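Local atomic coordinates of beta-galactoside alpha-2,6-sialyltransferase (Photobacterium sp., PDB entry 2Z4T), a protein that probably transfers sialic acid from a CMP-linked donor to the galactose of acceptors such as lactose, forming an alpha-2,6 linkage. Residues D341-K344 with L345-Y349; E372-A375 with K376-N380; V155-D158 with E159-K162; P504-T508 with G509-A513; I135-S138 with E139-P143. One frame throughout, in Å; residues are numbered along the deposited sequence.

How the contacts relate
From the N terminus, contact 5 (135-143) comes first, at the end of helix 126-141. Contact 3 (155-162) follows strand 146-151 and starts helix 158-164; the centres of contacts 3 and 5 are about 15 Å apart. Contact 1 (341-349) lies on helix 342-349, next to a magnesium ion. Contact 2 (372-380) lies on helix 371-386, which links strands 356-360 and 399-403 of the parallel six-stranded sheet. Contact 4 (504-513) forms a disulfide-closed, hairpin-like loop near the C terminus. All five are local and run in series; none nests in or crosses another. Contacts 2 and 4 touch, through Asn380 against Pro504 and Cys506.

Contact 1: D341-K344 with L345-Y349; sequences DKQK and LQNEY. With MG (magnesium ion), chain K; GOL (glycerol), chain D.
Leu345 N gives a weak hydrogen bond to Asp341 O. Leu345 CB lies 3.6 Å from O2 of a bound glycerol, which also accepts from Asp341 N through its O1. Gln346 N then hydrogen-bonds to Lys342 O at 2.8 Å. Asp341 is the N-cap of helix 342-349, and its OD1 takes a weak capping bond from Lys344 N. Asn347 meets Gln343 one turn back. The two side chains cross at about a right angle, with their amide planes 55° apart. Gln343 NE2 approaches Asn347 OD1 at 2.6 Å, but the bond is bent and weak. Glu348 makes a salt bridge with Lys344, NZ to OE2 2.7 Å. The lysine comes to the syn side of OE2, 24° out of the carboxylate plane. The other oxygen, Glu348 OE1, receives a bond from glycerol O3 at 2.6 Å. At Tyr349 one ring face takes Leu345 CD2 near its rim. The backbone Tyr349 O binds the magnesium ion at 2.5 Å, a site that Ser352, Leu354, Asn356 and Asp399 complete.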
loop_
_atom_site.group_PDB
_atom_site.type_symbol
_atom_site.label_atom_id
_atom_site.label_comp_id
_atom_site.label_asym_id
_atom_site.label_seq_id
_atom_site.Cartn_x
_atom_site.Cartn_y
_atom_site.Cartn_z
ATOM N N ASP A 341 -2.951 -2.272 17.912
ATOM C CA ASP A 341 -2.497 -1.953 19.248
ATOM C C ASP A 341 -1.526 -3.057 19.711
ATOM O O ASP A 341 -1.930 -4.114 20.206
ATOM C CB ASP A 341 -3.701 -1.813 20.178
ATOM C CG ASP A 341 -3.314 -1.407 21.596
ATOM O OD1 ASP A 341 -2.104 -1.189 21.906
ATOM O OD2 ASP A 341 -4.254 -1.315 22.406
ATOM N N LYS A 342 -0.245 -2.788 19.521
ATOM C CA LYS A 342 0.807 -3.741 19.786
ATOM C C LYS A 342 0.925 -4.119 21.248
ATOM O O LYS A 342 1.023 -5.313 21.576
ATOM C CB LYS A 342 2.127 -3.179 19.288
ATOM C CG LYS A 342 3.297 -4.056 19.549
ATOM C CD LYS A 342 4.542 -3.533 18.884
ATOM C CE LYS A 342 5.741 -4.090 19.625
ATOM N NZ LYS A 342 6.913 -4.221 18.737
ATOM N N GLN A 343 0.919 -3.110 22.127
ATOM C CA GLN A 343 1.095 -3.332 23.568
ATOM C C GLN A 343 -0.046 -4.235 24.114
ATOM O O GLN A 343 0.175 -5.088 24.988
ATOM C CB GLN A 343 1.250 -1.980 24.314
ATOM C CG GLN A 343 1.549 -2.019 25.864
ATOM C CD GLN A 343 2.626 -3.057 26.280
ATOM O OE1 GLN A 343 3.786 -2.998 25.847
ATOM N NE2 GLN A 343 2.228 -4.011 27.126
ATOM N N LYS A 344 -1.246 -4.075 23.558
ATOM C CA LYS A 344 -2.397 -4.867 23.973
ATOM C C LYS A 344 -2.214 -6.348 23.611
ATOM O O LYS A 344 -2.460 -7.226 24.453
ATOM C CB LYS A 344 -3.694 -4.283 23.393
ATOM C CG LYS A 344 -4.903 -5.227 23.382
ATOM C CD LYS A 344 -6.200 -4.430 23.344
ATOM C CE LYS A 344 -7.319 -5.143 22.582
ATOM N NZ LYS A 344 -7.463 -6.608 22.910
ATOM N N LEU A 345 -1.773 -6.622 22.380
ATOM C CA LEU A 345 -1.424 -7.991 21.982
ATOM C C LEU A 345 -0.279 -8.504 22.837
ATOM O O LEU A 345 -0.348 -9.619 23.360
ATOM C CB LEU A 345 -1.039 -8.097 20.508
ATOM C CG LEU A 345 -1.428 -9.342 19.697
ATOM C CD1 LEU A 345 -0.476 -9.565 18.515
ATOM C CD2 LEU A 345 -1.536 -10.602 20.490
ATOM N N GLN A 346 0.766 -7.694 23.001
ATOM C CA GLN A 346 1.872 -8.112 23.864
ATOM C C GLN A 346 1.393 -8.482 25.266
ATOM O O GLN A 346 1.807 -9.521 25.802
ATOM C CB GLN A 346 3.029 -7.102 23.894
ATOM C CG GLN A 346 4.309 -7.649 24.578
ATOM C CD GLN A 346 4.905 -8.892 23.887
ATOM O OE1 GLN A 346 4.956 -9.983 24.469
ATOM N NE2 GLN A 346 5.353 -8.722 22.646
ATOM N N ASN A 347 0.505 -7.661 25.843
ATOM C CA ASN A 347 -0.111 -7.999 27.140
ATOM C C ASN A 347 -0.792 -9.349 27.057
ATOM O O ASN A 347 -0.624 -10.174 27.953
ATOM C CB ASN A 347 -1.152 -6.971 27.607
ATOM C CG ASN A 347 -0.544 -5.647 28.004
ATOM O OD1 ASN A 347 0.629 -5.571 28.370
ATOM N ND2 ASN A 347 -1.350 -4.587 27.942
ATOM N N GLU A 348 -1.570 -9.569 25.999
ATOM C CA GLU A 348 -2.310 -10.826 25.858
ATOM C C GLU A 348 -1.407 -12.044 25.710
ATOM O O GLU A 348 -1.680 -13.080 26.313
ATOM C CB GLU A 348 -3.326 -10.750 24.737
ATOM C CG GLU A 348 -4.527 -9.925 25.117
ATOM C CD GLU A 348 -5.192 -9.265 23.919
ATOM O OE1 GLU A 348 -4.598 -9.245 22.801
ATOM O OE2 GLU A 348 -6.325 -8.762 24.112
ATOM N N TYR A 349 -0.321 -11.910 24.947
ATOM C CA TYR A 349 0.716 -12.942 24.881
ATOM C C TYR A 349 1.304 -13.327 26.257
ATOM O O TYR A 349 1.865 -14.424 26.379
ATOM C CB TYR A 349 1.888 -12.499 23.979
ATOM C CG TYR A 349 1.692 -12.582 22.473
ATOM C CD1 TYR A 349 0.634 -13.294 21.911
ATOM C CD2 TYR A 349 2.595 -11.952 21.601
ATOM C CE1 TYR A 349 0.465 -13.364 20.528
ATOM C CE2 TYR A 349 2.434 -12.023 20.206
ATOM C CZ TYR A 349 1.369 -12.731 19.683
ATOM O OH TYR A 349 1.200 -12.836 18.327
HETATM MG MG MG K . 1.090 -16.740 26.766
HETATM C C1 GOL D . -5.608 -4.792 18.875
HETATM O O1 GOL D . -4.870 -4.178 17.832
HETATM C C2 GOL D . -4.882 -5.966 19.584
HETATM O O2 GOL D . -3.783 -6.491 18.850
HETATM C C3 GOL D . -5.899 -7.041 20.047
HETATM O O3 GOL D . -5.349 -8.286 20.451
#

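Contact 2: E372-A375 with K376-N380; sequences EYYA and KQQIN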
loop_
_atom_site.group_PDB
_atom_site.type_symbol
_atom_site.label_atom_id
_atom_site.label_comp_id
_atom_site.label_asym_id
_atom_site.label_seq_id
_atom_site.Cartn_x
_atom_site.Cartn_y
_atom_site.Cartn_z
ATOM N N GLU A 372 -21.025 -20.010 5.369
ATOM C CA GLU A 372 -21.287 -20.758 6.597
ATOM C C GLU A 372 -20.478 -22.040 6.595
ATOM O O GLU A 372 -19.979 -22.486 7.637
ATOM C CB GLU A 372 -22.773 -21.031 6.797
ATOM C CG GLU A 372 -23.551 -19.741 7.010
ATOM C CD GLU A 372 -25.044 -19.949 7.185
ATOM O OE1 GLU A 372 -25.595 -20.945 6.649
ATOM O OE2 GLU A 372 -25.672 -19.090 7.853
ATOM N N TYR A 373 -20.327 -22.607 5.399
ATOM C CA TYR A 373 -19.564 -23.828 5.198
ATOM C C TYR A 373 -18.082 -23.524 5.464
ATOM O O TYR A 373 -17.374 -24.333 6.069
ATOM C CB TYR A 373 -19.793 -24.353 3.779
ATOM C CG TYR A 373 -18.790 -25.379 3.341
ATOM C CD1 TYR A 373 -18.770 -26.660 3.913
ATOM C CD2 TYR A 373 -17.853 -25.081 2.359
ATOM C CE1 TYR A 373 -17.838 -27.606 3.515
ATOM C CE2 TYR A 373 -16.900 -26.035 1.951
ATOM C CZ TYR A 373 -16.902 -27.287 2.530
ATOM O OH TYR A 373 -15.973 -28.226 2.130
ATOM N N TYR A 374 -17.648 -22.339 5.024
ATOM C CA TYR A 374 -16.307 -21.836 5.294
ATOM C C TYR A 374 -16.072 -21.667 6.792
ATOM O O TYR A 374 -14.994 -21.994 7.290
ATOM C CB TYR A 374 -16.048 -20.518 4.545
ATOM C CG TYR A 374 -15.388 -20.710 3.197
ATOM C CD1 TYR A 374 -15.998 -21.485 2.197
ATOM C CD2 TYR A 374 -14.142 -20.136 2.923
ATOM C CE1 TYR A 374 -15.375 -21.686 0.948
ATOM C CE2 TYR A 374 -13.507 -20.337 1.668
ATOM C CZ TYR A 374 -14.135 -21.106 0.692
ATOM O OH TYR A 374 -13.517 -21.298 -0.529
ATOM N N ALA A 375 -17.073 -21.186 7.522
ATOM C CA ALA A 375 -16.896 -21.021 8.944
ATOM C C ALA A 375 -16.759 -22.394 9.593
ATOM O O ALA A 375 -15.844 -22.622 10.400
ATOM C CB ALA A 375 -18.037 -20.264 9.535
ATOM N N LYS A 376 -17.647 -23.314 9.223
ATOM C CA LYS A 376 -17.690 -24.616 9.865
ATOM C C LYS A 376 -16.396 -25.403 9.599
ATOM O O LYS A 376 -15.864 -26.054 10.500
ATOM C CB LYS A 376 -18.975 -25.371 9.508
ATOM C CG LYS A 376 -18.932 -26.897 9.717
ATOM C CD LYS A 376 -20.325 -27.528 9.518
ATOM C CE LYS A 376 -20.294 -28.877 8.776
ATOM N NZ LYS A 376 -19.716 -29.932 9.638
ATOM N N GLN A 377 -15.864 -25.287 8.390
ATOM C CA GLN A 377 -14.587 -25.920 8.053
ATOM C C GLN A 377 -13.363 -25.360 8.814
ATOM O O GLN A 377 -12.484 -26.125 9.250
ATOM C CB GLN A 377 -14.343 -25.880 6.547
ATOM C CG GLN A 377 -15.265 -26.820 5.749
ATOM C CD GLN A 377 -15.340 -28.255 6.312
ATOM O OE1 GLN A 377 -14.322 -28.938 6.442
ATOM N NE2 GLN A 377 -16.557 -28.700 6.660
ATOM N N GLN A 378 -13.302 -24.040 8.964
ATOM C CA GLN A 378 -12.187 -23.433 9.662
ATOM C C GLN A 378 -12.216 -23.764 11.162
ATOM O O GLN A 378 -11.165 -23.961 11.784
ATOM C CB GLN A 378 -12.123 -21.935 9.377
ATOM C CG GLN A 378 -11.719 -21.635 7.921
ATOM C CD GLN A 378 -11.743 -20.149 7.573
ATOM O OE1 GLN A 378 -10.813 -19.404 7.902
ATOM N NE2 GLN A 378 -12.805 -19.715 6.888
ATOM N N ILE A 379 -13.422 -23.838 11.725
ATOM C CA ILE A 379 -13.619 -24.330 13.075
ATOM C C ILE A 379 -13.040 -25.747 13.172
ATOM O O ILE A 379 -12.325 -26.088 14.125
ATOM C CB ILE A 379 -15.103 -24.302 13.463
ATOM C CG1 ILE A 379 -15.530 -22.850 13.758
ATOM C CG2 ILE A 379 -15.373 -25.221 14.679
ATOM C CD1 ILE A 379 -17.041 -22.639 13.970
ATOM N N ASN A 380 -13.300 -26.559 12.157
ATOM C CA ASN A 380 -12.754 -27.885 12.158
ATOM C C ASN A 380 -11.222 -27.892 12.051
ATOM O O ASN A 380 -10.557 -28.754 12.657
ATOM C CB ASN A 380 -13.394 -28.756 11.081
ATOM C CG ASN A 380 -13.048 -30.216 11.256
ATOM O OD1 ASN A 380 -13.324 -30.795 12.295
ATOM N ND2 ASN A 380 -12.421 -30.809 10.259
#
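Gln377 CG sits over one face of the Tyr373 ring in a CH-pi contact, 3.9 Å from the ring centroid. It lies toward the rim, and its nearest ring atom is Tyr373 CE1 at 3.5 Å. The Gln377 amide follows the ring at a slant, with the two planes 32° apart. Tyr373 has its CG opposite the backbone N (chi1 164°), and this swings the ring forward along the helix to the Gln377 side chain. One residue on, Gln378 grips Tyr374 O twice. Its backbone N donates at 3.1 Å in the usual helical way. Its side-chain NE2 donates to the same Tyr374 O at 3.2 Å, from above the carbonyl plane. The two donors reach the oxygen from opposite faces of that plane. This is helix 371-386, the crossover helix of a beta-alpha-beta unit between strands 356-360 and 399-403. Further backbone bonds run from Lys376 N to Glu372 O and from Ile379 N to Ala375 O. Outer partners hold these groups in turn. Tyr373 OH bonds to Ser467 O, and Gln378 OE1 accepts from Thr362 N, next to Gly361 of the CMP site. Helix 410-417 packs on the Ala375 side through Leu414, and Trp500 meets the Tyr374 ring edge-to-face.

Contact 3: V155-D158 with E159-K162; sequences VPTD and EQMK
Thr157 OG1 is gripped by two groups: Gln160 N donates to it at 3.1 Å, and a water lies 2.7 Å away. The Gln160 side chain returns the bond, since its OE1 accepts from Thr157 N at 3.0 Å. This pair is a capping box, and Thr157 is the N-cap of helix 158-164. Thr157 N comes to Gln160 OE1 from above the amide carbonyl plane, 43° out of it. With chi1 at 67°, Thr157 OG1 is tucked over its own backbone and faces the first turn. The Gln160 chain is extended beyond CG and carries its amide back to the cap. In one of two modelled positions of Glu159 the same water donates to its OE1, so this link is doubtful. Helix 328-338 packs on Gln160 through Leu333, Ser336 and Ile337. Regular helical bonding begins with Met161 N to Thr157 O and Lys162 N to Asp158 O. Met161 lies alongside Asp158, both side chains pointing the same way. It also crosses the Pro156 ring at about a right angle, where Met161 CG is 3.8 Å from Pro156 CB.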
loop_
_atom_site.group_PDB
_atom_site.type_symbol
_atom_site.label_atom_id
_atom_site.label_comp_id
_atom_site.label_asym_id
_atom_site.label_seq_id
_atom_site.Cartn_x
_atom_site.Cartn_y
_atom_site.Cartn_z
ATOM N N VAL A 155 -9.241 2.826 6.417
ATOM C CA VAL A 155 -9.845 4.123 6.350
ATOM C C VAL A 155 -9.222 5.000 7.433
ATOM O O VAL A 155 -9.493 4.833 8.606
ATOM C CB VAL A 155 -11.427 4.031 6.272
ATOM C CG1 VAL A 155 -11.953 2.634 6.675
ATOM C CG2 VAL A 155 -12.152 5.209 6.990
ATOM N N PRO A 156 -8.336 5.917 7.020
ATOM C CA PRO A 156 -7.722 6.851 7.944
ATOM C C PRO A 156 -8.763 7.845 8.435
ATOM O O PRO A 156 -9.707 8.177 7.698
ATOM C CB PRO A 156 -6.689 7.594 7.083
ATOM C CG PRO A 156 -6.640 6.902 5.793
ATOM C CD PRO A 156 -7.901 6.143 5.630
ATOM N N THR A 157 -8.608 8.305 9.673
ATOM C CA THR A 157 -9.440 9.386 10.207
ATOM C C THR A 157 -9.133 10.677 9.447
ATOM O O THR A 157 -8.150 10.737 8.687
ATOM C CB THR A 157 -9.135 9.604 11.682
ATOM O OG1 THR A 157 -7.797 10.118 11.814
ATOM C CG2 THR A 157 -9.287 8.271 12.460
ATOM N N ASP A 158 -9.964 11.706 9.652
ATOM C CA ASP A 158 -9.703 13.027 9.067
ATOM C C ASP A 158 -8.378 13.596 9.539
ATOM O O ASP A 158 -7.688 14.247 8.767
ATOM C CB ASP A 158 -10.838 14.021 9.348
ATOM C CG ASP A 158 -12.187 13.538 8.810
ATOM O OD1 ASP A 158 -12.195 12.717 7.848
ATOM O OD2 ASP A 158 -13.239 13.967 9.358
ATOM N N GLU A 159 -8.035 13.349 10.800
ATOM C CA GLU A 159 -6.787 13.821 11.411
ATOM C C GLU A 159 -5.591 13.248 10.662
ATOM O O GLU A 159 -4.659 13.978 10.255
ATOM C CB GLU A 159 -6.729 13.385 12.888
ATOM C CG GLU A 159 -5.459 13.787 13.665
ATOM C CD GLU A 159 -5.246 12.973 14.955
ATOM O OE1 GLU A 159 -5.169 11.723 14.890
ATOM O OE2 GLU A 159 -5.136 13.583 16.042
ATOM N N GLN A 160 -5.627 11.920 10.498
ATOM C CA GLN A 160 -4.578 11.168 9.826
ATOM C C GLN A 160 -4.415 11.614 8.375
ATOM O O GLN A 160 -3.297 11.863 7.928
ATOM C CB GLN A 160 -4.860 9.669 9.924
ATOM C CG GLN A 160 -4.520 9.107 11.307
ATOM C CD GLN A 160 -5.266 7.832 11.657
ATOM O OE1 GLN A 160 -6.041 7.287 10.855
ATOM N NE2 GLN A 160 -5.024 7.340 12.861
ATOM N N MET A 161 -5.538 11.739 7.665
ATOM C CA MET A 161 -5.543 12.272 6.299
ATOM C C MET A 161 -4.871 13.631 6.245
ATOM O O MET A 161 -3.939 13.852 5.460
ATOM C CB MET A 161 -6.960 12.325 5.724
ATOM C CG MET A 161 -7.527 10.920 5.455
ATOM S SD MET A 161 -8.997 10.914 4.424
ATOM C CE MET A 161 -10.225 11.475 5.591
ATOM N N LYS A 162 -5.310 14.518 7.128
ATOM C CA LYS A 162 -4.753 15.856 7.177
ATOM C C LYS A 162 -3.235 15.784 7.401
ATOM O O LYS A 162 -2.466 16.454 6.730
ATOM C CB LYS A 162 -5.462 16.708 8.227
ATOM C CG LYS A 162 -5.441 18.198 7.882
ATOM C CD LYS A 162 -4.343 18.976 8.643
ATOM C CE LYS A 162 -4.888 19.633 9.937
ATOM N NZ LYS A 162 -3.850 20.431 10.671
HETATM O O HOH W 1 -6.960 9.935 14.398
#

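Contact 4: P504-T508 with G509-A513; sequences PNCET and GVCIA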
loop_
_atom_site.group_PDB
_atom_site.type_symbol
_atom_site.label_atom_id
_atom_site.label_comp_id
_atom_site.label_asym_id
_atom_site.label_seq_id
_atom_site.Cartn_x
_atom_site.Cartn_y
_atom_site.Cartn_z
ATOM N N PRO A 504 -9.522 -35.003 9.545
ATOM C CA PRO A 504 -10.450 -35.705 10.419
ATOM C C PRO A 504 -11.520 -34.759 10.895
ATOM O O PRO A 504 -11.257 -33.572 11.044
ATOM C CB PRO A 504 -9.590 -36.114 11.619
ATOM C CG PRO A 504 -8.181 -35.798 11.277
ATOM C CD PRO A 504 -8.145 -34.949 10.076
ATOM N N ASN A 505 -12.713 -35.279 11.131
ATOM C CA ASN A 505 -13.797 -34.484 11.663
ATOM C C ASN A 505 -13.772 -34.420 13.213
ATOM O O ASN A 505 -14.068 -35.411 13.913
ATOM C CB ASN A 505 -15.136 -35.010 11.143
ATOM C CG ASN A 505 -16.303 -34.103 11.502
ATOM O OD1 ASN A 505 -16.132 -33.075 12.170
ATOM N ND2 ASN A 505 -17.501 -34.485 11.072
ATOM N N CYS A 506 -13.443 -33.244 13.738
ATOM C CA CYS A 506 -13.312 -33.067 15.161
ATOM C C CYS A 506 -14.559 -32.486 15.813
ATOM O O CYS A 506 -14.512 -32.099 16.976
ATOM C CB CYS A 506 -12.116 -32.187 15.458
ATOM S SG CYS A 506 -10.582 -32.834 14.793
ATOM N N GLU A 507 -15.672 -32.431 15.086
ATOM C CA GLU A 507 -16.814 -31.643 15.573
ATOM C C GLU A 507 -17.422 -32.184 16.867
ATOM O O GLU A 507 -17.885 -31.404 17.712
ATOM C CB GLU A 507 -17.868 -31.394 14.479
ATOM C CG GLU A 507 -18.795 -32.546 14.178
ATOM C CD GLU A 507 -19.576 -32.384 12.864
ATOM O OE1 GLU A 507 -19.786 -33.417 12.180
ATOM O OE2 GLU A 507 -19.988 -31.246 12.499
ATOM N N THR A 508 -17.404 -33.510 17.027
ATOM C CA THR A 508 -17.975 -34.155 18.230
ATOM C C THR A 508 -17.086 -34.020 19.449
ATOM O O THR A 508 -17.492 -34.413 20.525
ATOM C CB THR A 508 -18.199 -35.682 18.049
ATOM O OG1 THR A 508 -16.923 -36.326 17.847
ATOM C CG2 THR A 508 -19.155 -35.988 16.873
ATOM N N GLY A 509 -15.879 -33.494 19.292
ATOM C CA GLY A 509 -14.929 -33.480 20.388
ATOM C C GLY A 509 -13.884 -34.581 20.261
ATOM O O GLY A 509 -12.815 -34.526 20.892
ATOM N N VAL A 510 -14.178 -35.598 19.455
ATOM C CA VAL A 510 -13.151 -36.572 19.098
ATOM C C VAL A 510 -12.894 -36.437 17.598
ATOM O O VAL A 510 -13.836 -36.282 16.802
ATOM C CB VAL A 510 -13.551 -38.035 19.494
ATOM C CG1 VAL A 510 -12.361 -38.990 19.347
ATOM C CG2 VAL A 510 -14.120 -38.088 20.936
ATOM N N CYS A 511 -11.617 -36.463 17.220
ATOM C CA CYS A 511 -11.236 -36.339 15.823
ATOM C C CYS A 511 -11.336 -37.691 15.078
ATOM O O CYS A 511 -10.512 -38.584 15.259
ATOM C CB CYS A 511 -9.846 -35.712 15.709
ATOM S SG CYS A 511 -9.731 -33.996 16.304
ATOM N N ILE A 512 -12.363 -37.825 14.247
ATOM C CA ILE A 512 -12.651 -39.072 13.537
ATOM C C ILE A 512 -12.199 -38.988 12.080
ATOM O O ILE A 512 -12.572 -38.057 11.370
ATOM C CB ILE A 512 -14.159 -39.406 13.607
ATOM C CG1 ILE A 512 -14.552 -39.692 15.061
ATOM C CG2 ILE A 512 -14.486 -40.590 12.707
ATOM C CD1 ILE A 512 -16.038 -39.670 15.322
ATOM N N ALA A 513 -11.395 -39.953 11.639
ATOM C CA ALA A 513 -10.880 -39.959 10.273
ATOM C C ALA A 513 -12.011 -40.028 9.251
ATOM O O ALA A 513 -13.139 -40.437 9.578
ATOM C CB ALA A 513 -9.905 -41.085 10.070
#
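Asn505 and Ile512 form a single antiparallel hydrogen-bonded pair, and a type I turn from Cys506 to Gly509 starts the return of the chain. Ile512 N bonds to Asn505 O at 3.0 Å, and Asn505 N to Ile512 O at 2.8 Å. The turn is closed by Gly509 N to Cys506 O. Gly509 has a positive phi (101°), a backbone shape that glycine takes readily. A disulfide joins the two arms, Cys506 SG to Cys511 SG 2.1 Å, with a chi3 of 111°. Pro504 CB lies 4.1 Å from Cys511 CB beside it. Thr508 OG1 accepts a hydrogen bond from Val510 N at 3.3 Å, just past the turn. On the first arm, Asn505 makes an Asx turn, its OD1 taking Glu507 N from above the carbonyl plane. Its ND2 donates back to Glu507 OE1 at 2.8 Å, so both ends of the amide are used. Glu507 OE2 makes a salt bridge to Lys376. The hairpin-like loop lies after strand 498-499, against helix 371-386. There Asn380 bonds to Cys506 N and Pro504 O, and Asn384 also bonds to Pro504 O. Past that helix, Asn387 bonds to Gly509 O and Ser389 to Cys511 N.

Contact 5: I135-S138 with E139-P143; sequences IIKS and EEENP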
loop_
_atom_site.group_PDB
_atom_site.type_symbol
_atom_site.label_atom_id
_atom_site.label_comp_id
_atom_site.label_asym_id
_atom_site.label_seq_id
_atom_site.Cartn_x
_atom_site.Cartn_y
_atom_site.Cartn_z
ATOM N N ILE A 135 3.141 6.174 1.492
ATOM C CA ILE A 135 2.587 7.482 1.766
ATOM C C ILE A 135 3.314 8.081 2.950
ATOM O O ILE A 135 3.774 9.228 2.882
ATOM C CB ILE A 135 1.083 7.391 2.060
ATOM C CG1 ILE A 135 0.306 7.174 0.760
ATOM C CG2 ILE A 135 0.577 8.614 2.848
ATOM C CD1 ILE A 135 -1.147 6.697 0.952
ATOM N N ILE A 136 3.417 7.315 4.033
ATOM C CA ILE A 136 4.115 7.761 5.214
ATOM C C ILE A 136 5.580 8.169 4.907
ATOM O O ILE A 136 6.021 9.243 5.312
ATOM C CB ILE A 136 4.026 6.708 6.355
ATOM C CG1 ILE A 136 2.552 6.482 6.706
ATOM C CG2 ILE A 136 4.814 7.186 7.589
ATOM C CD1 ILE A 136 2.312 5.498 7.768
ATOM N N LYS A 137 6.310 7.347 4.156
ATOM C CA LYS A 137 7.660 7.716 3.730
ATOM C C LYS A 137 7.665 9.019 2.901
ATOM O O LYS A 137 8.531 9.884 3.072
ATOM C CB LYS A 137 8.312 6.575 2.946
ATOM C CG LYS A 137 9.725 6.889 2.519
ATOM C CD LYS A 137 10.448 5.699 1.974
ATOM C CE LYS A 137 11.687 6.146 1.198
ATOM N NZ LYS A 137 12.275 5.028 0.383
ATOM N N SER A 138 6.677 9.157 2.028
ATOM C CA SER A 138 6.626 10.273 1.117
ATOM C C SER A 138 6.275 11.563 1.846
ATOM O O SER A 138 6.665 12.660 1.430
ATOM C CB SER A 138 5.642 9.978 -0.021
ATOM O OG SER A 138 5.376 11.129 -0.792
ATOM N N GLU A 139 5.537 11.449 2.937
ATOM C CA GLU A 139 5.152 12.657 3.648
ATOM C C GLU A 139 6.416 13.339 4.158
ATOM O O GLU A 139 6.471 14.563 4.218
ATOM C CB GLU A 139 4.169 12.365 4.780
ATOM C CG GLU A 139 3.621 13.603 5.486
ATOM C CD GLU A 139 4.567 14.213 6.532
ATOM O OE1 GLU A 139 5.557 13.559 6.970
ATOM O OE2 GLU A 139 4.307 15.375 6.925
ATOM N N GLU A 140 7.434 12.550 4.494
ATOM C CA GLU A 140 8.734 13.108 4.834
ATOM C C GLU A 140 9.561 13.612 3.636
ATOM O O GLU A 140 10.084 14.721 3.676
ATOM C CB GLU A 140 9.567 12.113 5.614
ATOM C CG GLU A 140 11.004 12.556 5.694
ATOM C CD GLU A 140 11.855 11.618 6.484
ATOM O OE1 GLU A 140 11.294 10.814 7.269
ATOM O OE2 GLU A 140 13.097 11.692 6.325
ATOM N N GLU A 141 9.708 12.783 2.605
ATOM C CA GLU A 141 10.551 13.101 1.449
ATOM C C GLU A 141 9.946 14.169 0.558
ATOM O O GLU A 141 10.680 14.964 -0.016
ATOM C CB GLU A 141 10.823 11.857 0.603
ATOM C CG GLU A 141 11.681 10.823 1.295
ATOM C CD GLU A 141 12.033 9.653 0.398
ATOM O OE1 GLU A 141 11.342 9.456 -0.642
ATOM O OE2 GLU A 141 13.007 8.929 0.749
ATOM N N ASN A 142 8.615 14.177 0.443
ATOM C CA ASN A 142 7.902 15.100 -0.449
ATOM C C ASN A 142 6.742 15.776 0.248
ATOM O O ASN A 142 5.583 15.498 -0.060
ATOM C CB ASN A 142 7.400 14.357 -1.693
ATOM C CG ASN A 142 8.489 13.557 -2.370
ATOM O OD1 ASN A 142 8.524 12.331 -2.277
ATOM N ND2 ASN A 142 9.400 14.247 -3.038
ATOM N N PRO A 143 7.047 16.675 1.194
ATOM C CA PRO A 143 6.015 17.375 1.978
ATOM C C PRO A 143 4.928 18.084 1.161
ATOM O O PRO A 143 3.803 18.220 1.642
ATOM C CB PRO A 143 6.814 18.409 2.787
ATOM C CG PRO A 143 8.210 18.455 2.117
ATOM C CD PRO A 143 8.412 17.077 1.585
HETATM O O HOH W 2 6.128 10.773 7.478
#
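Lys137 and Glu141 reach for each other across one helical turn at a slant. The lysine chain is extended throughout and runs past the carboxylate, so Glu141 OE2 comes nearer to CE, at 3.1 Å, than to the amine. The salt bridge from Lys137 NZ to Glu141 OE2 is long, 4.0 Å. The charges attract, but the pairing is probably loose. Ser138 and Asn142 are the next pair along. Ser138 OG faces Asn142 OD1 at 3.7 Å, but its partners lie elsewhere, in Glu118 and Arg147. Asn142 is tied to the turn by its backbone, with Asn142 N bonding to Ser138 O at 2.7 Å. Glu139 turns another way. Its chain bends at chi2 (-80°), and the carboxylate stands out from the helix. A water bridges the gap, donating to Glu139 OE1 at 2.9 Å and to Ile136 O at 2.7 Å. Glu139 N bonds to Ile135 O and more weakly to Ile136 O. Ile135 and Ile136 point away from this turn, Ile135 onto strand 146-151 and Ile136 onto helix 328-338. Asn142 is the first residue to leave helical backbone angles, and Pro143 follows it. This is the C-terminal end of helix 126-141, the crossover helix of a beta-alpha-beta unit between strands 103-122 and 146-151 in this GT-B fold.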